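Local atomic coordinates of glucose-binding protein (Thermus thermophilus HB27, PDB entry 2B3F), a protein that binds galactose and glucose and probably delivers sugar to a binding-protein-dependent transport system. Residues A[159-173]-A[208-222]. Numbering follows the deposited sequence.
Sequences APLALGENWTQQHLW and FGRVLDCANKDAAGL
F208, on the last turns of helix 199-212, packs against the start of helix 166-190, where W173 meets it in a T-shaped stack. The five-membered ring of the indole directs its edge at the phenyl face, planes at 81°, with CD1 of W173 3.7 Å from CG of F208. The CB of W173 adds a CH-pi contact over the same ring, and CG of L172 lies at the ring's edge, 3.7 Å from CE1 of F208.

The CB of L163 is directed toward 208-222. With CG anti to the backbone N (chi1 -172°), its CD2 touches both CD1 of L212 (3.7 Å) and CB of A215 (3.8 Å). L161 sends CD2 to within 3.6 Å of CG1 of V211, while its backbone makes a single beta bridge with A215, in which L161 N donates to C214 O.

The amide of N216 holds the backbone of L163 from both ends. Its OD1 accepts from L163 N (2.9 Å) on an in-plane lone pair, and its ND2 donates to L163 O (3.0 Å) and also to D218 OD1, both within the amide plane. These three bonds fix the flip of the amide. Beyond it, E165 N, at the N-cap of the helix, donates to L222 O (2.9 Å). Both backbone polar atoms of buried L163 are thus satisfied by one side chain, and directional bonds hold the loop after helix 199-212 to 161-165 beside an apolar interface.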
# COMPACT_ATOMS: atom_id res chain seq x y z
N ALA A 159 15.44 -12.14 16.62
CA ALA A 159 14.56 -11.10 16.09
C ALA A 159 13.51 -11.81 15.26
O ALA A 159 13.66 -11.91 14.03
CB ALA A 159 15.34 -10.11 15.26
N PRO A 160 12.48 -12.36 15.93
CA PRO A 160 11.44 -13.09 15.21
C PRO A 160 10.61 -12.24 14.22
O PRO A 160 10.00 -12.81 13.31
CB PRO A 160 10.52 -13.60 16.33
CG PRO A 160 11.33 -13.51 17.58
CD PRO A 160 12.26 -12.37 17.39
N LEU A 161 10.58 -10.93 14.43
CA LEU A 161 9.88 -10.02 13.50
C LEU A 161 10.87 -9.33 12.58
O LEU A 161 11.82 -8.69 13.05
CB LEU A 161 9.05 -8.99 14.26
CG LEU A 161 8.29 -7.98 13.38
CD1 LEU A 161 7.28 -8.69 12.51
CD2 LEU A 161 7.63 -6.93 14.24
N ALA A 162 10.65 -9.46 11.27
CA ALA A 162 11.41 -8.74 10.26
C ALA A 162 10.79 -7.36 10.09
O ALA A 162 9.56 -7.23 10.09
CB ALA A 162 11.41 -9.49 8.93
N LEU A 163 11.64 -6.35 9.99
CA LEU A 163 11.21 -4.96 9.84
C LEU A 163 12.28 -4.17 9.09
O LEU A 163 13.46 -4.51 9.16
CB LEU A 163 10.94 -4.38 11.22
CG LEU A 163 10.29 -3.01 11.36
CD1 LEU A 163 8.93 -2.99 10.70
CD2 LEU A 163 10.19 -2.69 12.83
N GLY A 164 11.86 -3.15 8.34
CA GLY A 164 12.76 -2.30 7.57
C GLY A 164 12.68 -0.82 7.95
O GLY A 164 12.34 -0.44 9.09
N GLU A 165 12.93 0.01 6.94
CA GLU A 165 13.00 1.45 7.07
C GLU A 165 11.71 2.10 7.58
O GLU A 165 10.65 1.47 7.68
CB GLU A 165 13.42 2.07 5.72
CG GLU A 165 12.39 1.88 4.59
CD GLU A 165 12.79 2.59 3.32
OE1 GLU A 165 13.07 3.81 3.39
OE2 GLU A 165 12.81 1.94 2.25
N ASN A 166 11.82 3.39 7.89
CA ASN A 166 10.76 4.14 8.54
C ASN A 166 9.35 3.84 8.00
O ASN A 166 8.47 3.52 8.79
CB ASN A 166 11.05 5.64 8.44
CG ASN A 166 9.96 6.50 9.05
OD1 ASN A 166 8.97 6.79 8.38
ND2 ASN A 166 10.19 7.02 10.27
N TRP A 167 9.16 3.93 6.70
CA TRP A 167 7.76 3.72 6.20
C TRP A 167 7.24 2.33 6.56
O TRP A 167 6.04 2.17 6.78
CB TRP A 167 7.61 4.04 4.72
CG TRP A 167 8.10 3.03 3.79
CD1 TRP A 167 9.28 3.04 3.13
CD2 TRP A 167 7.40 1.86 3.35
NE1 TRP A 167 9.39 1.93 2.33
CE2 TRP A 167 8.24 1.19 2.44
CE3 TRP A 167 6.15 1.30 3.65
CZ2 TRP A 167 7.87 0.00 1.81
CZ3 TRP A 167 5.79 0.12 3.04
CH2 TRP A 167 6.64 -0.52 2.13
N THR A 168 8.11 1.32 6.62
CA THR A 168 7.67 -0.05 6.95
C THR A 168 7.27 -0.17 8.42
O THR A 168 6.50 -1.04 8.81
CB THR A 168 8.71 -1.14 6.60
OG1 THR A 168 9.76 -1.14 7.58
CG2 THR A 168 9.26 -0.98 5.23
N GLN A 169 7.84 0.71 9.25
CA GLN A 169 7.46 0.78 10.65
C GLN A 169 6.07 1.41 10.78
O GLN A 169 5.25 0.94 11.56
CB GLN A 169 8.50 1.56 11.44
CG GLN A 169 9.89 0.96 11.37
CD GLN A 169 11.00 1.98 11.67
OE1 GLN A 169 10.75 3.03 12.29
NE2 GLN A 169 12.21 1.70 11.18
N GLN A 170 5.82 2.44 9.99
CA GLN A 170 4.47 3.02 9.89
C GLN A 170 3.49 1.96 9.40
O GLN A 170 2.37 1.86 9.90
CB GLN A 170 4.45 4.18 8.93
CG GLN A 170 5.35 5.39 9.29
CD GLN A 170 5.18 6.50 8.27
OE1 GLN A 170 4.05 6.85 7.92
NE2 GLN A 170 6.28 7.03 7.76
N HIS A 171 3.92 1.17 8.41
CA HIS A 171 3.13 0.10 7.84
C HIS A 171 2.72 -0.92 8.90
O HIS A 171 1.57 -1.29 8.99
CB HIS A 171 3.88 -0.60 6.71
CG HIS A 171 3.01 -1.52 5.93
ND1 HIS A 171 2.50 -1.19 4.69
CD2 HIS A 171 2.50 -2.74 6.24
CE1 HIS A 171 1.73 -2.18 4.26
NE2 HIS A 171 1.72 -3.13 5.18
N LEU A 172 3.69 -1.35 9.69
CA LEU A 172 3.41 -2.22 10.83
C LEU A 172 2.40 -1.56 11.79
O LEU A 172 1.44 -2.20 12.23
CB LEU A 172 4.69 -2.50 11.57
CG LEU A 172 4.57 -3.27 12.86
CD1 LEU A 172 3.96 -4.66 12.65
CD2 LEU A 172 6.01 -3.35 13.45
N TRP A 173 2.62 -0.28 12.09
CA TRP A 173 1.76 0.46 13.01
C TRP A 173 0.29 0.44 12.56
O TRP A 173 -0.59 0.25 13.37
CB TRP A 173 2.22 1.91 13.17
CG TRP A 173 1.40 2.69 14.17
CD1 TRP A 173 1.63 2.80 15.53
CD2 TRP A 173 0.22 3.48 13.91
NE1 TRP A 173 0.67 3.59 16.11
CE2 TRP A 173 -0.20 4.03 15.15
CE3 TRP A 173 -0.52 3.77 12.76
CZ2 TRP A 173 -1.33 4.86 15.26
CZ3 TRP A 173 -1.63 4.58 12.86
CH2 TRP A 173 -2.03 5.12 14.12
N PHE A 208 2.12 -1.51 19.88
CA PHE A 208 3.16 -1.34 18.85
C PHE A 208 4.59 -1.43 19.43
O PHE A 208 5.46 -2.11 18.88
CB PHE A 208 2.94 -0.01 18.12
CG PHE A 208 3.95 0.28 17.05
CD1 PHE A 208 4.01 -0.52 15.92
CD2 PHE A 208 4.80 1.36 17.14
CE1 PHE A 208 4.94 -0.25 14.92
CE2 PHE A 208 5.72 1.64 16.15
CZ PHE A 208 5.79 0.83 15.04
N GLY A 209 4.82 -0.75 20.54
CA GLY A 209 6.15 -0.80 21.19
C GLY A 209 6.59 -2.19 21.61
O GLY A 209 7.77 -2.56 21.49
N ARG A 210 5.66 -2.98 22.12
CA ARG A 210 5.97 -4.36 22.48
C ARG A 210 6.35 -5.15 21.25
O ARG A 210 7.30 -5.93 21.25
CB ARG A 210 4.79 -5.02 23.18
CG ARG A 210 4.44 -4.40 24.51
CD ARG A 210 3.30 -5.20 25.11
NE ARG A 210 2.96 -4.83 26.48
CZ ARG A 210 3.56 -5.32 27.56
NH1 ARG A 210 4.54 -6.22 27.48
NH2 ARG A 210 3.16 -4.92 28.75
N VAL A 211 5.58 -4.96 20.17
CA VAL A 211 5.83 -5.65 18.92
C VAL A 211 7.21 -5.25 18.36
O VAL A 211 7.97 -6.08 17.87
CB VAL A 211 4.68 -5.36 17.91
CG1 VAL A 211 5.01 -5.91 16.53
CG2 VAL A 211 3.36 -5.93 18.44
N LEU A 212 7.53 -3.97 18.47
CA LEU A 212 8.81 -3.44 17.99
C LEU A 212 10.00 -4.14 18.69
O LEU A 212 11.07 -4.34 18.09
CB LEU A 212 8.87 -1.94 18.29
CG LEU A 212 9.38 -0.93 17.28
CD1 LEU A 212 8.84 -1.18 15.87
CD2 LEU A 212 9.04 0.48 17.78
N ASP A 213 9.80 -4.51 19.95
CA ASP A 213 10.86 -5.22 20.70
C ASP A 213 11.12 -6.64 20.19
O ASP A 213 12.06 -7.28 20.65
CB ASP A 213 10.56 -5.25 22.21
CG ASP A 213 10.88 -3.95 22.91
OD1 ASP A 213 11.54 -3.07 22.31
OD2 ASP A 213 10.46 -3.79 24.10
N CYS A 214 10.33 -7.12 19.23
CA CYS A 214 10.58 -8.41 18.56
C CYS A 214 11.33 -8.30 17.24
O CYS A 214 11.62 -9.33 16.59
CB CYS A 214 9.25 -9.12 18.30
SG CYS A 214 8.23 -9.32 19.79
N ALA A 215 11.64 -7.07 16.84
CA ALA A 215 12.16 -6.76 15.51
C ALA A 215 13.68 -6.73 15.46
O ALA A 215 14.35 -6.54 16.50
CB ALA A 215 11.59 -5.42 15.02
N ASN A 216 14.23 -6.88 14.27
CA ASN A 216 15.67 -6.74 14.06
C ASN A 216 16.11 -5.29 14.34
O ASN A 216 15.45 -4.32 13.93
CB ASN A 216 16.09 -7.18 12.65
CG ASN A 216 15.19 -6.61 11.56
OD1 ASN A 216 14.00 -6.94 11.53
ND2 ASN A 216 15.74 -5.75 10.68
N LYS A 217 17.24 -5.13 15.02
CA LYS A 217 17.68 -3.82 15.47
C LYS A 217 18.27 -2.99 14.33
O LYS A 217 18.43 -1.76 14.48
CB LYS A 217 18.70 -3.98 16.61
CG LYS A 217 18.17 -4.74 17.82
CD LYS A 217 17.64 -3.81 18.89
CE LYS A 217 16.82 -4.54 19.97
NZ LYS A 217 17.41 -5.85 20.38
N ASP A 218 18.59 -3.63 13.21
CA ASP A 218 19.14 -2.94 12.04
C ASP A 218 18.06 -2.47 11.02
O ASP A 218 18.39 -2.05 9.90
CB ASP A 218 20.19 -3.81 11.32
CG ASP A 218 19.62 -5.12 10.74
OD1 ASP A 218 18.50 -5.56 11.08
OD2 ASP A 218 20.35 -5.74 9.93
N ALA A 219 16.80 -2.51 11.46
CA ALA A 219 15.65 -2.24 10.59
C ALA A 219 15.77 -0.93 9.79
O ALA A 219 15.41 -0.89 8.61
CB ALA A 219 14.39 -2.24 11.40
N ALA A 220 16.26 0.13 10.42
CA ALA A 220 16.21 1.47 9.82
C ALA A 220 16.84 1.58 8.43
O ALA A 220 16.42 2.41 7.64
CB ALA A 220 16.85 2.51 10.74
N GLY A 221 17.86 0.78 8.14
CA GLY A 221 18.56 0.87 6.87
C GLY A 221 18.19 -0.20 5.86
O GLY A 221 18.88 -0.33 4.87
N LEU A 222 17.11 -0.95 6.11
CA LEU A 222 16.70 -2.03 5.21
C LEU A 222 15.49 -1.63 4.35
O LEU A 222 14.58 -1.00 4.82
CB LEU A 222 16.32 -3.29 5.97
CG LEU A 222 17.33 -3.90 6.96
CD1 LEU A 222 16.79 -5.24 7.45
CD2 LEU A 222 18.69 -4.04 6.36
O HOH W 1 14.53 4.39 8.18